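Local coordinates for protein nuclease NucT (PDB 6EHI) that is a nuclease of the phospholipase D-like family, built as a single mixed sheet with helices packed against it and found as a pair of subunits in the crystal, at residues 33-38 with 151-156; 59-64 with 85-90; 106-111 with 121-126; 116-121 with 136-141. The protein carries 1 engineered substitution. One frame throughout, in Å; residues are numbered along the deposited sequence.

Contact 1 (33-38 with 151-156); sequences SVKIAI and YYQKML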
loop_
_atom_site.group_PDB
_atom_site.type_symbol
_atom_site.label_atom_id
_atom_site.label_comp_id
_atom_site.label_asym_id
_atom_site.label_seq_id
_atom_site.Cartn_x
_atom_site.Cartn_y
_atom_site.Cartn_z
ATOM N N SER A 33 -19.034 -12.437 -3.528
ATOM C CA SER A 33 -17.800 -12.823 -2.882
ATOM C C SER A 33 -16.940 -11.650 -2.450
ATOM O O SER A 33 -17.017 -10.519 -2.987
ATOM C CB SER A 33 -16.932 -13.686 -3.781
ATOM O OG SER A 33 -16.523 -13.000 -4.929
ATOM N N VAL A 34 -16.157 -11.941 -1.411
ATOM C CA VAL A 34 -15.227 -10.950 -0.866
ATOM C C VAL A 34 -13.939 -11.679 -0.602
ATOM O O VAL A 34 -13.896 -12.667 0.158
ATOM C CB VAL A 34 -15.763 -10.256 0.409
ATOM C CG1 VAL A 34 -14.693 -9.359 0.998
ATOM C CG2 VAL A 34 -17.000 -9.440 0.140
ATOM N N LYS A 35 -12.877 -11.229 -1.284
ATOM C CA LYS A 35 -11.590 -11.804 -1.189
ATOM C C LYS A 35 -10.623 -10.781 -0.653
ATOM O O LYS A 35 -10.465 -9.692 -1.225
ATOM C CB LYS A 35 -11.138 -12.323 -2.554
ATOM C CG LYS A 35 -11.991 -13.536 -3.101
ATOM C CD LYS A 35 -11.635 -13.902 -4.544
ATOM C CE LYS A 35 -12.555 -14.968 -5.080
ATOM N NZ LYS A 35 -12.141 -16.273 -4.487
ATOM N N ILE A 36 -9.947 -11.112 0.464
ATOM C CA ILE A 36 -9.133 -10.085 1.136
ATOM C C ILE A 36 -7.785 -10.655 1.448
ATOM O O ILE A 36 -7.663 -11.822 1.882
ATOM C CB ILE A 36 -9.767 -9.651 2.468
ATOM C CG1 ILE A 36 -11.094 -8.962 2.221
ATOM C CG2 ILE A 36 -8.838 -8.797 3.357
ATOM C CD1 ILE A 36 -12.132 -8.985 3.372
ATOM N N ALA A 37 -6.726 -9.885 1.178
ATOM C CA ALA A 37 -5.389 -10.169 1.721
ATOM C C ALA A 37 -4.951 -8.968 2.496
ATOM O O ALA A 37 -4.968 -7.886 1.921
ATOM C CB ALA A 37 -4.454 -10.456 0.605
ATOM N N ILE A 38 -4.682 -9.117 3.794
ATOM C CA ILE A 38 -4.392 -7.985 4.664
ATOM C C ILE A 38 -3.292 -8.277 5.604
ATOM O O ILE A 38 -3.317 -9.276 6.285
ATOM C CB ILE A 38 -5.688 -7.575 5.383
ATOM C CG1 ILE A 38 -5.545 -6.252 6.156
ATOM C CG2 ILE A 38 -6.317 -8.721 6.166
ATOM C CD1 ILE A 38 -5.277 -5.064 5.271
ATOM N N TYR A 151 -3.964 -14.192 -8.971
ATOM C CA TYR A 151 -2.899 -14.396 -8.044
ATOM C C TYR A 151 -3.466 -14.598 -6.660
ATOM O O TYR A 151 -2.775 -15.150 -5.903
ATOM C CB TYR A 151 -1.901 -13.267 -8.060
ATOM C CG TYR A 151 -1.023 -13.249 -9.309
ATOM C CD1 TYR A 151 -0.017 -14.120 -9.450
ATOM C CD2 TYR A 151 -1.242 -12.335 -10.294
ATOM C CE1 TYR A 151 0.797 -14.128 -10.580
ATOM C CE2 TYR A 151 -0.463 -12.346 -11.475
ATOM C CZ TYR A 151 0.560 -13.232 -11.575
ATOM O OH TYR A 151 1.430 -13.367 -12.651
ATOM N N TYR A 152 -4.640 -14.086 -6.391
ATOM C CA TYR A 152 -5.273 -14.329 -5.089
ATOM C C TYR A 152 -5.437 -15.864 -4.859
ATOM O O TYR A 152 -5.104 -16.417 -3.793
ATOM C CB TYR A 152 -6.596 -13.612 -4.975
ATOM C CG TYR A 152 -7.126 -13.708 -3.547
ATOM C CD1 TYR A 152 -6.770 -12.803 -2.571
ATOM C CD2 TYR A 152 -7.902 -14.774 -3.157
ATOM C CE1 TYR A 152 -7.254 -12.910 -1.267
ATOM C CE2 TYR A 152 -8.408 -14.869 -1.872
ATOM C CZ TYR A 152 -8.077 -13.940 -0.899
ATOM O OH TYR A 152 -8.532 -14.053 0.405
ATOM N N GLN A 153 -5.949 -16.530 -5.846
ATOM C CA GLN A 153 -6.065 -18.015 -5.817
ATOM C C GLN A 153 -4.788 -18.737 -5.592
ATOM O O GLN A 153 -4.760 -19.681 -4.787
ATOM C CB GLN A 153 -6.715 -18.492 -7.131
ATOM C CG GLN A 153 -8.173 -18.060 -7.246
ATOM C CD GLN A 153 -9.051 -18.380 -6.039
ATOM O OE1 GLN A 153 -9.347 -19.528 -5.783
ATOM N NE2 GLN A 153 -9.433 -17.369 -5.282
ATOM N N LYS A 154 -3.692 -18.258 -6.194
ATOM C CA LYS A 154 -2.366 -18.816 -5.948
ATOM C C LYS A 154 -1.921 -18.573 -4.495
ATOM O O LYS A 154 -1.448 -19.480 -3.820
ATOM C CB LYS A 154 -1.285 -18.231 -6.894
ATOM C CG LYS A 154 -1.375 -18.727 -8.344
ATOM C CD LYS A 154 -0.126 -18.478 -9.187
ATOM C CE LYS A 154 1.226 -18.728 -8.526
ATOM N NZ LYS A 154 1.827 -20.083 -8.650
ATOM N N MET A 155 -2.157 -17.332 -4.008
ATOM C CA MET A 155 -1.911 -17.061 -2.602
ATOM C C MET A 155 -2.687 -18.018 -1.678
ATOM O O MET A 155 -2.137 -18.455 -0.612
ATOM C CB MET A 155 -2.241 -15.622 -2.255
ATOM C CG MET A 155 -1.218 -14.742 -2.963
ATOM S SD MET A 155 -1.636 -12.977 -2.773
ATOM C CE MET A 155 -1.307 -12.751 -1.050
ATOM N N LEU A 156 -3.934 -18.228 -1.979
ATOM C CA LEU A 156 -4.824 -19.033 -1.143
ATOM C C LEU A 156 -4.305 -20.444 -1.023
ATOM O O LEU A 156 -4.421 -21.095 0.029
ATOM C CB LEU A 156 -6.221 -19.056 -1.775
ATOM C CG LEU A 156 -7.429 -19.060 -0.857
ATOM C CD1 LEU A 156 -7.387 -18.173 0.368
ATOM C CD2 LEU A 156 -8.651 -18.719 -1.749
#

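Contact 2 (59-64 with 85-90); sequences KVQIIY and NTKVCL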
loop_
_atom_site.group_PDB
_atom_site.type_symbol
_atom_site.label_atom_id
_atom_site.label_comp_id
_atom_site.label_asym_id
_atom_site.label_seq_id
_atom_site.Cartn_x
_atom_site.Cartn_y
_atom_site.Cartn_z
ATOM N N LYS A 59 -19.676 -15.416 0.219
ATOM C CA LYS A 59 -18.473 -16.137 0.600
ATOM C C LYS A 59 -17.328 -15.137 0.809
ATOM O O LYS A 59 -16.977 -14.411 -0.098
ATOM C CB LYS A 59 -18.100 -17.116 -0.466
ATOM C CG LYS A 59 -19.159 -18.224 -0.584
ATOM C CD LYS A 59 -18.817 -19.257 -1.641
ATOM C CE LYS A 59 -18.324 -20.542 -1.001
ATOM N NZ LYS A 59 -18.073 -21.510 -2.113
ATOM N N VAL A 60 -16.699 -15.203 1.981
ATOM C CA VAL A 60 -15.621 -14.356 2.353
ATOM C C VAL A 60 -14.367 -15.171 2.593
ATOM O O VAL A 60 -14.383 -16.221 3.246
ATOM C CB VAL A 60 -15.990 -13.599 3.614
ATOM C CG1 VAL A 60 -14.862 -12.709 4.019
ATOM C CG2 VAL A 60 -17.253 -12.818 3.384
ATOM N N GLN A 61 -13.258 -14.714 2.047
ATOM C CA GLN A 61 -11.952 -15.350 2.251
ATOM C C GLN A 61 -10.971 -14.236 2.681
ATOM O O GLN A 61 -11.010 -13.154 2.115
ATOM C CB GLN A 61 -11.477 -15.935 0.959
ATOM C CG GLN A 61 -12.355 -17.106 0.540
ATOM C CD GLN A 61 -12.057 -17.617 -0.853
ATOM O OE1 GLN A 61 -11.909 -16.824 -1.795
ATOM N NE2 GLN A 61 -11.897 -18.953 -0.986
ATOM N N ILE A 62 -10.221 -14.482 3.730
ATOM C CA ILE A 62 -9.280 -13.484 4.270
ATOM C C ILE A 62 -7.953 -14.129 4.500
ATOM O O ILE A 62 -7.899 -15.069 5.275
ATOM C CB ILE A 62 -9.823 -12.938 5.589
ATOM C CG1 ILE A 62 -11.305 -12.580 5.445
ATOM C CG2 ILE A 62 -9.007 -11.699 6.023
ATOM C CD1 ILE A 62 -11.906 -12.013 6.701
ATOM N N ILE A 63 -6.904 -13.723 3.777
ATOM C CA ILE A 63 -5.490 -14.112 4.024
ATOM C C ILE A 63 -4.855 -13.039 4.907
ATOM O O ILE A 63 -4.819 -11.864 4.493
ATOM C CB ILE A 63 -4.693 -14.247 2.703
ATOM C CG1 ILE A 63 -5.445 -15.159 1.715
ATOM C CG2 ILE A 63 -3.282 -14.617 3.023
ATOM C CD1 ILE A 63 -4.856 -15.289 0.309
ATOM N N TYR A 64 -4.471 -13.375 6.149
ATOM C CA TYR A 64 -3.742 -12.485 7.057
ATOM C C TYR A 64 -2.242 -12.733 7.049
ATOM O O TYR A 64 -1.768 -13.933 6.973
ATOM C CB TYR A 64 -4.226 -12.743 8.438
ATOM C CG TYR A 64 -5.632 -12.390 8.858
ATOM C CD1 TYR A 64 -6.770 -13.193 8.492
ATOM C CD2 TYR A 64 -5.886 -11.191 9.563
ATOM C CE1 TYR A 64 -8.040 -12.883 8.930
ATOM C CE2 TYR A 64 -7.161 -10.870 9.961
ATOM C CZ TYR A 64 -8.237 -11.702 9.650
ATOM O OH TYR A 64 -9.522 -11.373 10.022
ATOM N N ASN A 85 -19.707 -18.867 6.249
ATOM C CA ASN A 85 -19.280 -18.480 4.895
ATOM C C ASN A 85 -17.911 -17.800 4.905
ATOM O O ASN A 85 -17.555 -17.181 3.918
ATOM C CB ASN A 85 -20.327 -17.567 4.208
ATOM C CG ASN A 85 -21.747 -18.145 4.273
ATOM O OD1 ASN A 85 -22.699 -17.509 4.749
ATOM N ND2 ASN A 85 -21.885 -19.316 3.755
ATOM N N THR A 86 -17.190 -17.859 6.019
ATOM C CA THR A 86 -15.884 -17.115 6.175
ATOM C C THR A 86 -14.719 -18.082 6.356
ATOM O O THR A 86 -14.681 -18.891 7.282
ATOM C CB THR A 86 -15.984 -16.060 7.275
ATOM O OG1 THR A 86 -17.212 -15.332 7.027
ATOM C CG2 THR A 86 -14.873 -15.021 7.288
ATOM N N LYS A 87 -13.742 -17.969 5.468
ATOM C CA LYS A 87 -12.492 -18.741 5.450
ATOM C C LYS A 87 -11.410 -17.764 5.865
ATOM O O LYS A 87 -11.222 -16.755 5.198
ATOM C CB LYS A 87 -12.145 -19.273 4.044
ATOM C CG LYS A 87 -10.929 -20.217 4.062
ATOM C CD LYS A 87 -10.413 -20.539 2.654
ATOM C CE LYS A 87 -9.179 -21.427 2.595
ATOM N NZ LYS A 87 -9.341 -22.704 3.343
ATOM N N VAL A 88 -10.696 -18.044 6.938
ATOM C CA VAL A 88 -9.508 -17.210 7.310
ATOM C C VAL A 88 -8.287 -18.091 7.290
ATOM O O VAL A 88 -8.365 -19.305 7.592
ATOM C CB VAL A 88 -9.678 -16.481 8.652
ATOM C CG1 VAL A 88 -10.909 -15.642 8.659
ATOM C CG2 VAL A 88 -9.619 -17.462 9.813
ATOM N N CYS A 89 -7.120 -17.538 6.922
ATOM C CA CYS A 89 -5.913 -18.284 6.932
ATOM C C CYS A 89 -4.684 -17.328 7.071
ATOM O O CYS A 89 -4.886 -16.100 7.125
ATOM C CB CYS A 89 -5.893 -19.142 5.657
ATOM S SG CYS A 89 -5.743 -18.130 4.130
ATOM N N LEU A 90 -3.485 -17.863 7.155
ATOM C CA LEU A 90 -2.272 -17.120 7.457
ATOM C C LEU A 90 -1.249 -17.356 6.399
ATOM O O LEU A 90 -1.155 -18.459 5.882
ATOM C CB LEU A 90 -1.717 -17.574 8.799
ATOM C CG LEU A 90 -2.552 -17.388 10.041
ATOM C CD1 LEU A 90 -2.122 -18.254 11.245
ATOM C CD2 LEU A 90 -2.534 -15.917 10.381
#

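Contact 3 (106-111 with 121-126); sequences NQKVAI and SANWSK. Engineered in segment 106-111: Asn106 (natural residue His). With ACT (acetate ion), chain M.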
loop_
_atom_site.group_PDB
_atom_site.type_symbol
_atom_site.label_atom_id
_atom_site.label_comp_id
_atom_site.label_asym_id
_atom_site.label_seq_id
_atom_site.Cartn_x
_atom_site.Cartn_y
_atom_site.Cartn_z
ATOM N N ASN A 106 2.407 -8.439 3.043
ATOM C CA ASN A 106 2.106 -6.990 3.267
ATOM C C ASN A 106 1.036 -6.418 2.400
ATOM O O ASN A 106 0.783 -5.160 2.475
ATOM C CB ASN A 106 3.324 -6.169 3.030
ATOM C CG ASN A 106 3.250 -4.851 3.739
ATOM O OD1 ASN A 106 2.936 -4.772 4.967
ATOM N ND2 ASN A 106 3.639 -3.799 3.007
ATOM N N GLN A 107 0.348 -7.168 1.557
ATOM C CA GLN A 107 -0.757 -6.636 0.831
ATOM C C GLN A 107 -1.915 -6.093 1.673
ATOM O O GLN A 107 -2.112 -6.529 2.813
ATOM C CB GLN A 107 -1.365 -7.709 -0.080
ATOM C CG GLN A 107 -0.367 -8.167 -1.149
ATOM C CD GLN A 107 -0.943 -9.216 -2.067
ATOM O OE1 GLN A 107 -2.160 -9.622 -1.948
ATOM N NE2 GLN A 107 -0.089 -9.712 -2.928
ATOM N N LYS A 108 -2.640 -5.065 1.164
ATOM C CA LYS A 108 -3.892 -4.606 1.789
ATOM C C LYS A 108 -4.866 -4.496 0.606
ATOM O O LYS A 108 -4.979 -3.433 0.006
ATOM C CB LYS A 108 -3.732 -3.223 2.476
ATOM C CG LYS A 108 -2.498 -3.082 3.371
ATOM C CD LYS A 108 -1.212 -2.549 2.747
ATOM C CE LYS A 108 -0.175 -2.034 3.750
ATOM N NZ LYS A 108 0.435 -3.129 4.529
ATOM N N VAL A 109 -5.573 -5.603 0.349
ATOM C CA VAL A 109 -6.292 -5.762 -0.895
ATOM C C VAL A 109 -7.650 -6.326 -0.590
ATOM O O VAL A 109 -7.722 -7.295 0.163
ATOM C CB VAL A 109 -5.488 -6.707 -1.795
ATOM C CG1 VAL A 109 -6.298 -7.147 -3.002
ATOM C CG2 VAL A 109 -4.202 -6.054 -2.242
ATOM N N ALA A 110 -8.686 -5.748 -1.198
ATOM C CA ALA A 110 -10.009 -6.366 -1.142
ATOM C C ALA A 110 -10.593 -6.487 -2.581
ATOM O O ALA A 110 -10.600 -5.494 -3.335
ATOM C CB ALA A 110 -10.941 -5.621 -0.301
ATOM N N ILE A 111 -10.953 -7.701 -2.971
ATOM C CA ILE A 111 -11.601 -7.927 -4.280
ATOM C C ILE A 111 -13.082 -8.238 -4.033
ATOM O O ILE A 111 -13.405 -9.238 -3.404
ATOM C CB ILE A 111 -10.977 -9.072 -5.009
ATOM C CG1 ILE A 111 -9.412 -8.982 -5.072
ATOM C CG2 ILE A 111 -11.531 -9.130 -6.437
ATOM C CD1 ILE A 111 -8.732 -10.234 -5.489
ATOM N N SER A 121 -2.056 1.627 0.644
ATOM C CA SER A 121 -1.085 1.542 1.738
ATOM C C SER A 121 -1.696 1.235 3.059
ATOM O O SER A 121 -0.945 0.946 3.981
ATOM C CB SER A 121 -0.328 2.889 1.856
ATOM O OG SER A 121 -1.189 4.008 2.131
ATOM N N ALA A 122 -3.010 1.333 3.165
ATOM C CA ALA A 122 -3.613 1.403 4.496
ATOM C C ALA A 122 -3.884 -0.030 5.050
ATOM O O ALA A 122 -4.702 -0.713 4.520
ATOM C CB ALA A 122 -4.929 2.122 4.436
ATOM N N ASN A 123 -3.304 -0.298 6.221
ATOM C CA ASN A 123 -3.723 -1.423 7.022
ATOM C C ASN A 123 -5.107 -1.148 7.559
ATOM O O ASN A 123 -5.585 0.036 7.567
ATOM C CB ASN A 123 -2.722 -1.700 8.118
ATOM C CG ASN A 123 -1.385 -2.254 7.548
ATOM O OD1 ASN A 123 -1.412 -3.170 6.687
ATOM N ND2 ASN A 123 -0.233 -1.773 8.052
ATOM N N TRP A 124 -5.819 -2.198 7.911
ATOM C CA TRP A 124 -7.244 -2.098 8.316
ATOM C C TRP A 124 -7.283 -1.950 9.821
ATOM O O TRP A 124 -7.616 -2.850 10.556
ATOM C CB TRP A 124 -8.083 -3.260 7.792
ATOM C CG TRP A 124 -8.270 -3.273 6.296
ATOM C CD1 TRP A 124 -7.628 -2.488 5.415
ATOM C CD2 TRP A 124 -9.037 -4.171 5.546
ATOM N NE1 TRP A 124 -8.085 -2.763 4.165
ATOM C CE2 TRP A 124 -8.936 -3.809 4.232
ATOM C CE3 TRP A 124 -9.902 -5.256 5.898
ATOM C CZ2 TRP A 124 -9.584 -4.490 3.203
ATOM C CZ3 TRP A 124 -10.614 -5.839 4.939
ATOM C CH2 TRP A 124 -10.435 -5.498 3.587
ATOM N N SER A 125 -6.948 -0.723 10.221
ATOM C CA SER A 125 -6.814 -0.309 11.644
ATOM C C SER A 125 -7.431 1.070 11.819
ATOM O O SER A 125 -7.479 1.841 10.847
ATOM C CB SER A 125 -5.337 -0.272 11.970
ATOM O OG SER A 125 -4.638 0.771 11.315
ATOM N N LYS A 126 -7.886 1.384 13.034
ATOM C CA LYS A 126 -8.271 2.745 13.313
ATOM C C LYS A 126 -7.070 3.666 13.015
ATOM O O LYS A 126 -7.290 4.757 12.454
ATOM C CB LYS A 126 -8.813 2.855 14.733
ATOM C CG LYS A 126 -10.176 2.165 14.838
ATOM C CD LYS A 126 -10.741 2.148 16.267
ATOM C CE LYS A 126 -11.324 3.473 16.690
ATOM N NZ LYS A 126 -10.955 3.666 18.117
HETATM C C ACT M . -6.146 -0.459 1.406
HETATM O O ACT M . -5.165 0.356 1.202
HETATM O OXT ACT M . -6.386 -0.891 2.545
HETATM C CH3 ACT M . -7.080 -0.905 0.322
#

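Contact 4 (116-121 with 136-141); sequences IVFLGS and LLKTDD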
loop_
_atom_site.group_PDB
_atom_site.type_symbol
_atom_site.label_atom_id
_atom_site.label_comp_id
_atom_site.label_asym_id
_atom_site.label_seq_id
_atom_site.Cartn_x
_atom_site.Cartn_y
_atom_site.Cartn_z
ATOM N N ILE A 116 -14.896 -4.974 -8.167
ATOM C CA ILE A 116 -14.124 -3.883 -7.559
ATOM C C ILE A 116 -12.856 -4.455 -6.928
ATOM O O ILE A 116 -12.859 -5.556 -6.436
ATOM C CB ILE A 116 -14.854 -3.148 -6.364
ATOM C CG1 ILE A 116 -16.275 -2.706 -6.732
ATOM C CG2 ILE A 116 -14.044 -1.962 -5.879
ATOM C CD1 ILE A 116 -17.110 -2.430 -5.441
ATOM N N VAL A 117 -11.740 -3.734 -7.084
ATOM C CA VAL A 117 -10.568 -4.006 -6.250
ATOM C C VAL A 117 -10.141 -2.734 -5.534
ATOM O O VAL A 117 -10.186 -1.628 -6.073
ATOM C CB VAL A 117 -9.440 -4.685 -6.975
ATOM C CG1 VAL A 117 -8.962 -3.853 -8.135
ATOM C CG2 VAL A 117 -8.329 -4.972 -5.962
ATOM N N PHE A 118 -9.854 -2.909 -4.226
ATOM C CA PHE A 118 -9.309 -1.877 -3.326
ATOM C C PHE A 118 -7.921 -2.228 -3.007
ATOM O O PHE A 118 -7.571 -3.374 -2.660
ATOM C CB PHE A 118 -10.084 -1.799 -1.973
ATOM C CG PHE A 118 -11.522 -1.379 -2.112
ATOM C CD1 PHE A 118 -12.553 -2.288 -2.327
ATOM C CD2 PHE A 118 -11.879 -0.049 -1.906
ATOM C CE1 PHE A 118 -13.839 -1.862 -2.370
ATOM C CE2 PHE A 118 -13.200 0.391 -1.999
ATOM C CZ PHE A 118 -14.169 -0.514 -2.240
ATOM N N LEU A 119 -7.022 -1.308 -3.284
ATOM C CA LEU A 119 -5.642 -1.516 -2.887
ATOM C C LEU A 119 -4.962 -0.230 -2.442
ATOM O O LEU A 119 -5.546 0.792 -2.501
ATOM C CB LEU A 119 -4.837 -2.229 -4.011
ATOM C CG LEU A 119 -4.683 -1.506 -5.349
ATOM C CD1 LEU A 119 -3.613 -0.415 -5.329
ATOM C CD2 LEU A 119 -4.302 -2.451 -6.423
ATOM N N GLY A 120 -3.722 -0.266 -1.966
ATOM C CA GLY A 120 -3.126 0.953 -1.411
ATOM C C GLY A 120 -2.278 0.632 -0.180
ATOM O O GLY A 120 -1.760 -0.496 -0.037
ATOM N N SER A 121 -2.056 1.627 0.644
ATOM C CA SER A 121 -1.085 1.542 1.738
ATOM C C SER A 121 -1.696 1.235 3.059
ATOM O O SER A 121 -0.945 0.946 3.981
ATOM C CB SER A 121 -0.328 2.889 1.856
ATOM O OG SER A 121 -1.189 4.008 2.131
ATOM N N LEU A 136 -5.609 5.075 -0.606
ATOM C CA LEU A 136 -6.534 3.940 -0.851
ATOM C C LEU A 136 -7.082 4.129 -2.257
ATOM O O LEU A 136 -7.639 5.242 -2.564
ATOM C CB LEU A 136 -7.643 3.914 0.179
ATOM C CG LEU A 136 -8.459 2.637 0.232
ATOM C CD1 LEU A 136 -8.947 2.424 1.656
ATOM C CD2 LEU A 136 -9.638 2.755 -0.669
ATOM N N LEU A 137 -6.899 3.156 -3.121
ATOM C CA LEU A 137 -7.405 3.202 -4.504
ATOM C C LEU A 137 -8.460 2.158 -4.740
ATOM O O LEU A 137 -8.262 0.981 -4.436
ATOM C CB LEU A 137 -6.295 3.019 -5.500
ATOM C CG LEU A 137 -6.843 3.218 -6.949
ATOM C CD1 LEU A 137 -6.389 4.579 -7.380
ATOM C CD2 LEU A 137 -6.429 2.186 -7.916
ATOM N N LYS A 138 -9.605 2.597 -5.212
ATOM C CA LYS A 138 -10.687 1.738 -5.714
ATOM C C LYS A 138 -10.697 1.761 -7.218
ATOM O O LYS A 138 -10.563 2.854 -7.820
ATOM C CB LYS A 138 -12.012 2.268 -5.233
ATOM C CG LYS A 138 -13.234 1.468 -5.619
ATOM C CD LYS A 138 -14.492 2.141 -5.024
ATOM C CE LYS A 138 -15.761 1.559 -5.612
ATOM N NZ LYS A 138 -16.877 2.457 -5.210
ATOM N N THR A 139 -10.727 0.589 -7.804
ATOM C CA THR A 139 -10.898 0.486 -9.253
ATOM C C THR A 139 -11.854 -0.573 -9.656
ATOM O O THR A 139 -11.987 -1.614 -8.998
ATOM C CB THR A 139 -9.568 0.371 -10.003
ATOM O OG1 THR A 139 -9.768 0.437 -11.437
ATOM C CG2 THR A 139 -8.888 -0.910 -9.720
ATOM N N ASP A 140 -12.540 -0.328 -10.786
ATOM C CA ASP A 140 -13.354 -1.358 -11.464
ATOM C C ASP A 140 -12.715 -1.853 -12.770
ATOM O O ASP A 140 -13.376 -2.455 -13.624
ATOM C CB ASP A 140 -14.784 -0.846 -11.714
ATOM C CG ASP A 140 -14.839 0.286 -12.686
ATOM O OD1 ASP A 140 -13.786 0.764 -13.152
ATOM O OD2 ASP A 140 -15.964 0.726 -13.036
ATOM N N ASP A 141 -11.427 -1.596 -12.966
ATOM C CA ASP A 141 -10.743 -2.014 -14.139
ATOM C C ASP A 141 -10.668 -3.519 -14.207
ATOM O O ASP A 141 -10.031 -4.179 -13.354
ATOM C CB ASP A 141 -9.334 -1.439 -14.124
ATOM C CG ASP A 141 -8.523 -1.826 -15.324
ATOM O OD1 ASP A 141 -9.011 -1.787 -16.458
ATOM O OD2 ASP A 141 -7.358 -2.150 -15.152
#

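Contact 1 (33-38 with 151-156)
Lys35 of strand 33-38 lays its CB over one face of the Tyr152 ring from helix 142-158, a CH-pi contact with CB 3.9 Å from the centroid of the Tyr152 ring and 14° off its normal. Beyond CB the lysine runs on past the CE2 side of the ring, bending at its last torsion, and NZ is hydrogen-bonded to Gln61 of the neighbouring strand. Ile36 contributes its backbone: Tyr152 OH donates to Ile36 O at 2.8 Å, arriving from above the carbonyl plane, 48° out of it. With CG anti to the tyrosine's own N (chi1 -171°), the phenol reaches from the helix to the strand and its hydroxyl is held there. Ala37 then places CB 4.2 Å from Tyr152 CE1 and equally far from Met155 CE. Helix 142-158 lies across this face of the central sheet, Tyr152 also touching Ile63 and Ile111 on the flanking strands, while Met155 reaches Tyr14 of the second subunit.

Contact 2 (59-64 with 85-90)
Val60 N donates to Asn85 O at 2.9 Å, the first of five backbone hydrogen bonds that join strands 59-65 and 86-91 as parallel neighbours. Lys87 N to Val60 O, Ile62 N to Lys87 O, Cys89 N to Ile62 O and Tyr64 N to Cys89 O complete the ladder, in which Val60, Ile62 and Tyr64 each use their N-H toward the partner strand. Between these bonds run CA-H...O contacts, among them Gln61 CA to Lys87 O at 3.3 Å.

Apolar contacts fill the face carrying Val60, Ile62 and Tyr64. Val60 CG1 lies beside Thr86 CG2 at 4.0 Å, the two side chains pointing the same way, and Ile62 CB meets Val88 CG1. The Tyr64 ring leans back along the sheet, CG beside its own N (chi1 -68°), which brings CE1 to 4.0 Å from Val88 CB and leaves Cys89 O at the ring edge, in plane; its hydroxyl is hydrogen-bonded to Thr76.

On the reverse face Ile63 CG1 packs 3.8 Å from Cys89 SG, the sulfur that forms the disulfide with Cys159. Gln61 CG touches Lys87 CB, and its OE1 accepts from Lys35. Helices 44-54 and 77-80 pack on the Val60 face, whereas helix 142-158 covers Gln61 and Ile63 on the reverse, so the pair lies within a three-layered alpha/beta fold.

Contact 3 (106-111 with 121-126)
Lys108 at the start of strand 108-112 and Asn123 in the loop after strand 116-120 mark the closest approach of the two backbones, CA to CA 6.1 Å, the touching parts running 69° apart. The fold is that of the phospholipase D-like domain, and Asn106, Lys108 and Asn123 occupy the places of the HKD motif residues of this family (His, Lys and, downstream, Asn); Asn106 is an engineered substitution for His.

The lysine bends at chi2 (91°) and again at chi4, a shape that folds its side chain along the loop and delivers NZ to a set of oxygens. NZ donates to Asn123 OD1 at 2.8 Å, tilted 33° from the plane of that amide carbonyl, and to Asn106 O at 2.9 Å; a third, weak bond goes to Asn106 OD1. Together the three fix the position of NZ. Along the lysine side chain, Lys108 CE lies 3.1 Å from Ser121 O, while CB and CG rest against Ala122 O. The partner subunit comes close here as well, its Glu134 accepting from Asn106 ND2.

Two residues on, Ala110 CB meets the edge of the Trp124 indole, in plane, 3.9 Å from Trp124 CH2. Trp124 is the centre of an inverse gamma turn, and Phe41 packs edge-to-face with its ring. An acetate ion lies between strand and loop: Ala122 N donates to its O at 3.1 Å, and Trp124 NE1 donates to its OXT at 3.0 Å.

Contact 4 (116-121 with 136-141)
The Phe118 ring has Leu136 CD2 at its edge, in plane and 3.8 Å from Phe118 CD2, while the aliphatic chain of Lys138 runs beside it. Lys138 is extended, its CG anti to the backbone N (chi1 -178°), and gives an off-centre CH-pi contact from CG to the Phe118 centroid at 4.2 Å; CG also meets Ile116 CG2. Helix 16-28 covers the sheet face that carries Phe118 and Lys138. On the sheet face of Val117, Leu119, Leu137 and Thr139, Val117 CG1 and Thr139 CG2 are pressed to 3.3 Å, tighter than usual, both methyls lying between their own N and carbonyl carbon. Leu119 and Leu137 meet their counterparts in the second subunit there. The strands are antiparallel: Val117 with Thr139 and Leu119 with Leu137 are hydrogen-bonded pairs, Leu119 N donating to Leu137 O at 2.8 Å. Thr139 OG1 accepts from Asp141 N in an ST turn and is hydrogen-bonded to Asn7 of the same chain. The backbone bonds thus satisfy polar groups between two largely apolar faces, one helix-covered, the other carrying leucines into the dimer interface.

Overall arrangement
All four contacts reach one mixed sheet, whose inner order runs 134-139, 116-120, 108-112, 33-38, 59-65, 86-91. Contacts 2 and 4 join strand pairs on opposite sides of the chain's centre, with centres about 19 Å apart, while contact 3 lies nearest the middle, about 5 Å from that centre. Contact 1 closes the longest loop, spanning the other three along the chain, and lays helix 142-158 over the sheet; its centre is about 8 Å from that of contact 2. Contacts 3 and 4 share Ser121 and alternate in sequence. Contacts 1, 3 and 4 also touch the second subunit, and Asn106 and Lys108 of contact 3 lie beside it.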